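Local coordinates for nitrogenase molybdenum-iron protein beta chain (Clostridium pasteurianum, PDB 4WES) that forms, with the alpha chain, the molybdenum-iron component of nitrogenase, which reduces dinitrogen to ammonium, and shares an [8Fe-7S] cluster with that chain, at residues Ala326-Ile331 and Lys352-Met357. Numbering follows the deposited sequence.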
ATOM      1  N   ALA B 326       7.795  -7.753  19.902  1.00  9.72           N
ATOM      2  CA  ALA B 326       6.629  -6.892  20.077  1.00  9.84           C
ATOM      3  C   ALA B 326       5.610  -7.055  18.927  1.00  8.85           C
ATOM      4  O   ALA B 326       4.395  -7.094  19.170  1.00 10.28           O
ATOM      5  CB  ALA B 326       7.081  -5.459  20.202  1.00 10.52           C
ATOM      6  N   LEU B 327       6.101  -7.176  17.684  1.00  9.24           N
ATOM      7  CA  LEU B 327       5.184  -7.369  16.559  1.00  9.16           C
ATOM      8  C   LEU B 327       4.456  -8.693  16.698  1.00  9.56           C
ATOM      9  O   LEU B 327       3.268  -8.770  16.357  1.00  9.45           O
ATOM     10  CB  LEU B 327       5.922  -7.259  15.233  1.00  9.95           C
ATOM     11  CG  LEU B 327       5.068  -7.471  13.990  1.00 11.10           C
ATOM     12  CD1 LEU B 327       3.952  -6.447  13.931  1.00 12.84           C
ATOM     13  CD2 LEU B 327       5.944  -7.403  12.751  1.00 13.54           C
ATOM     14  N   SER B 328       5.142  -9.742  17.139  1.00  9.45           N
ATOM     15  CA  SER B 328       4.461 -11.019  17.332  1.00 10.13           C
ATOM     16  C   SER B 328       3.334 -10.920  18.330  1.00  9.56           C
ATOM     17  O   SER B 328       2.248 -11.480  18.145  1.00  9.74           O
ATOM     18  CB  SER B 328       5.472 -12.089  17.768  1.00 10.78           C
ATOM     19  OG  SER B 328       6.392 -12.396  16.727  1.00 12.38           O
ATOM     20  N   LYS B 329       3.571 -10.180  19.422  1.00  9.28           N
ATOM     21  CA  LYS B 329       2.488  -9.940  20.382  1.00  9.93           C
ATOM     22  C   LYS B 329       1.329  -9.213  19.698  1.00  9.62           C
ATOM     23  O   LYS B 329       0.176  -9.545  19.917  1.00  9.83           O
ATOM     24  CB  LYS B 329       3.037  -9.137  21.591  1.00 11.14           C
ATOM     25  CG  LYS B 329       1.991  -8.831  22.649  1.00 10.83           C
ATOM     26  CD  LYS B 329       1.448 -10.071  23.330  1.00 15.81           C
ATOM     27  CE  LYS B 329       0.749  -9.722  24.677  1.00 24.21           C
ATOM     28  NZ  LYS B 329      -0.575  -9.211  24.367  1.00 30.98           N
ATOM     29  N   PHE B 330       1.643  -8.201  18.890  1.00  9.09           N
ATOM     30  CA  PHE B 330       0.581  -7.441  18.214  1.00  9.22           C
ATOM     31  C   PHE B 330      -0.202  -8.344  17.259  1.00  8.64           C
ATOM     32  O   PHE B 330      -1.431  -8.238  17.172  1.00  9.46           O
ATOM     33  CB  PHE B 330       1.177  -6.240  17.513  1.00  9.01           C
ATOM     34  CG  PHE B 330       0.160  -5.288  16.919  1.00  9.11           C
ATOM     35  CD1 PHE B 330      -1.042  -5.022  17.545  1.00  9.62           C
ATOM     36  CD2 PHE B 330       0.445  -4.592  15.768  1.00 10.21           C
ATOM     37  CE1 PHE B 330      -1.931  -4.104  17.025  1.00  9.77           C
ATOM     38  CE2 PHE B 330      -0.444  -3.671  15.232  1.00 11.09           C
ATOM     39  CZ  PHE B 330      -1.641  -3.420  15.873  1.00 10.50           C
ATOM     40  N   ILE B 331       0.489  -9.227  16.544  1.00  8.81           N
ATOM     41  CA  ILE B 331      -0.209 -10.180  15.679  1.00  9.03           C
ATOM     42  C   ILE B 331      -1.242 -11.009  16.481  1.00  9.28           C
ATOM     43  O   ILE B 331      -2.377 -11.180  16.052  1.00  9.06           O
ATOM     44  CB  ILE B 331       0.830 -11.067  14.949  1.00  9.17           C
ATOM     45  CG1 ILE B 331       1.634 -10.264  13.948  1.00  9.64           C
ATOM     46  CG2 ILE B 331       0.170 -12.285  14.320  1.00  9.57           C
ATOM     47  CD1 ILE B 331       0.881  -9.570  12.862  1.00 13.73           C
ATOM     48  N   LYS B 352      12.283 -17.558  24.489  1.00 13.76           N
ATOM     49  CA  LYS B 352      11.454 -17.609  25.686  0.51 13.69           C
ATOM     50  C   LYS B 352      10.233 -16.706  25.575  1.00 14.14           C
ATOM     51  O   LYS B 352       9.121 -17.122  25.916  1.00 14.85           O
ATOM     52  CB  LYS B 352      12.277 -17.211  26.906  0.51 14.89           C
ATOM     53  CG  LYS B 352      13.265 -18.274  27.335  0.51 15.85           C
ATOM     54  CD  LYS B 352      14.107 -17.786  28.503  0.51 19.41           C
ATOM     55  CE  LYS B 352      15.329 -18.652  28.752  0.51 23.25           C
ATOM     56  NZ  LYS B 352      16.256 -17.922  29.658  0.51 35.82           N
ATOM     57  N   GLU B 353      10.425 -15.471  25.107  1.00 13.16           N
ATOM     58  CA  GLU B 353       9.317 -14.533  25.045  1.00 14.62           C
ATOM     59  C   GLU B 353       8.270 -14.944  24.019  1.00 13.30           C
ATOM     60  O   GLU B 353       7.074 -14.833  24.275  1.00 14.41           O
ATOM     61  CB  GLU B 353       9.817 -13.125  24.780  1.00 15.92           C
ATOM     62  CG  GLU B 353      10.714 -12.591  25.859  1.00 18.16           C
ATOM     63  CD  GLU B 353       9.973 -12.328  27.117  1.00 27.96           C
ATOM     64  OE1 GLU B 353       8.969 -11.579  27.079  1.00 48.08           O
ATOM     65  OE2 GLU B 353      10.416 -12.855  28.155  1.00 57.44           O
ATOM     66  N   ILE B 354       8.698 -15.373  22.844  1.00 12.39           N
ATOM     67  CA  ILE B 354       7.787 -15.794  21.777  0.52 11.97           C
ATOM     68  C   ILE B 354       7.031 -17.049  22.212  1.00 12.80           C
ATOM     69  O   ILE B 354       5.809 -17.162  22.090  1.00 13.60           O
ATOM     70  CB  ILE B 354       8.527 -16.105  20.434  0.52 10.71           C
ATOM     71  CG1 ILE B 354       9.240 -14.897  19.804  0.52 10.16           C
ATOM     72  CG2 ILE B 354       7.547 -16.677  19.421  0.52 11.72           C
ATOM     73  CD1 ILE B 354       8.350 -13.708  19.467  0.52 10.34           C
ATOM     74  N   ASP B 355       7.775 -18.027  22.720  1.00 13.79           N
ATOM     75  CA  ASP B 355       7.126 -19.242  23.176  1.00 14.26           C
ATOM     76  C   ASP B 355       6.066 -18.932  24.229  1.00 14.62           C
ATOM     77  O   ASP B 355       4.971 -19.516  24.226  1.00 15.29           O
ATOM     78  CB  ASP B 355       8.133 -20.242  23.741  1.00 16.07           C
ATOM     79  CG  ASP B 355       8.959 -20.968  22.680  1.00 20.40           C
ATOM     80  OD1 ASP B 355       8.642 -20.910  21.485  1.00 23.19           O
ATOM     81  OD2 ASP B 355       9.931 -21.671  23.094  1.00 24.93           O
ATOM     82  N   ALA B 356       6.409 -18.032  25.150  1.00 14.07           N
ATOM     83  CA  ALA B 356       5.480 -17.719  26.230  1.00 15.59           C
ATOM     84  C   ALA B 356       4.202 -17.047  25.731  1.00 15.08           C
ATOM     85  O   ALA B 356       3.103 -17.379  26.210  1.00 15.88           O
ATOM     86  CB  ALA B 356       6.153 -16.841  27.280  1.00 17.31           C
ATOM     87  N   MET B 357       4.301 -16.112  24.789  1.00 13.34           N
ATOM     88  CA  MET B 357       3.082 -15.467  24.291  1.00 13.28           C
ATOM     89  C   MET B 357       2.232 -16.439  23.475  1.00 13.28           C
ATOM     90  O   MET B 357       1.008 -16.356  23.531  1.00 14.62           O
ATOM     91  CB  MET B 357       3.368 -14.157  23.552  1.00 14.19           C
ATOM     92  CG  MET B 357       4.095 -14.345  22.231  1.00 12.36           C
ATOM     93  SD  MET B 357       4.451 -12.812  21.374  1.00 12.84           S
ATOM     94  CE  MET B 357       5.630 -12.058  22.490  1.00 13.94           C
TER
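Met357 reaches across from its helix and lays its sulfur against the backbone of the neighbouring one, over the link between Ser328 and Lys329. Met357 SD comes to 3.4 Å from Lys329 N and 3.8 Å from Ser328 C, a van der Waals approach to the peptide. CG sits between the backbone N and the carbonyl carbon (chi1 68°) and the chain runs straight on through chi2, which carries the sulfur over to the other helix; a bend at chi3 then turns the methyl Met357 CE alongside Lys329 CB at 4.0 Å. Ser328 CB also touches the sulfur, 3.8 Å from Met357 SD. Ile354, one turn earlier than Met357, adds the tip of its longer branch: in one of its two conformers, Ile354 CD1 meets Ser328 CB at 3.7 Å and Ser328 OG at 3.6 Å, so this part of the contact is less certain. That hydroxyl, though buried next to a methyl, is satisfied within its own helix by a hydrogen bond to Ile324 O.

The tight part is thus the sulfur over the Ser328-Lys329 peptide, with Ile354 against Ser328; Ser328, Ile354 and Met357 are all buried. Along the side chain of Lys329 the contact loosens toward solvent: its CB borders the methionine, but the chain leads away, and NZ forms a salt bridge with Glu333 on its own helix.

The two helix segments run nearly parallel, 7° between their directions, with axes 10.1 Å apart at closest approach, as expected of adjacent helices on one face of a parallel alpha/beta sheet. Helices 321-333 and 348-360 follow strands 314-318 and 337-343 in successive beta-alpha units. Ser328 and Ile354 both rest on Val341 of strand 337-343, and Ser328 also touches Leu317 of strand 314-318, while Phe330 packs against helix 426-448.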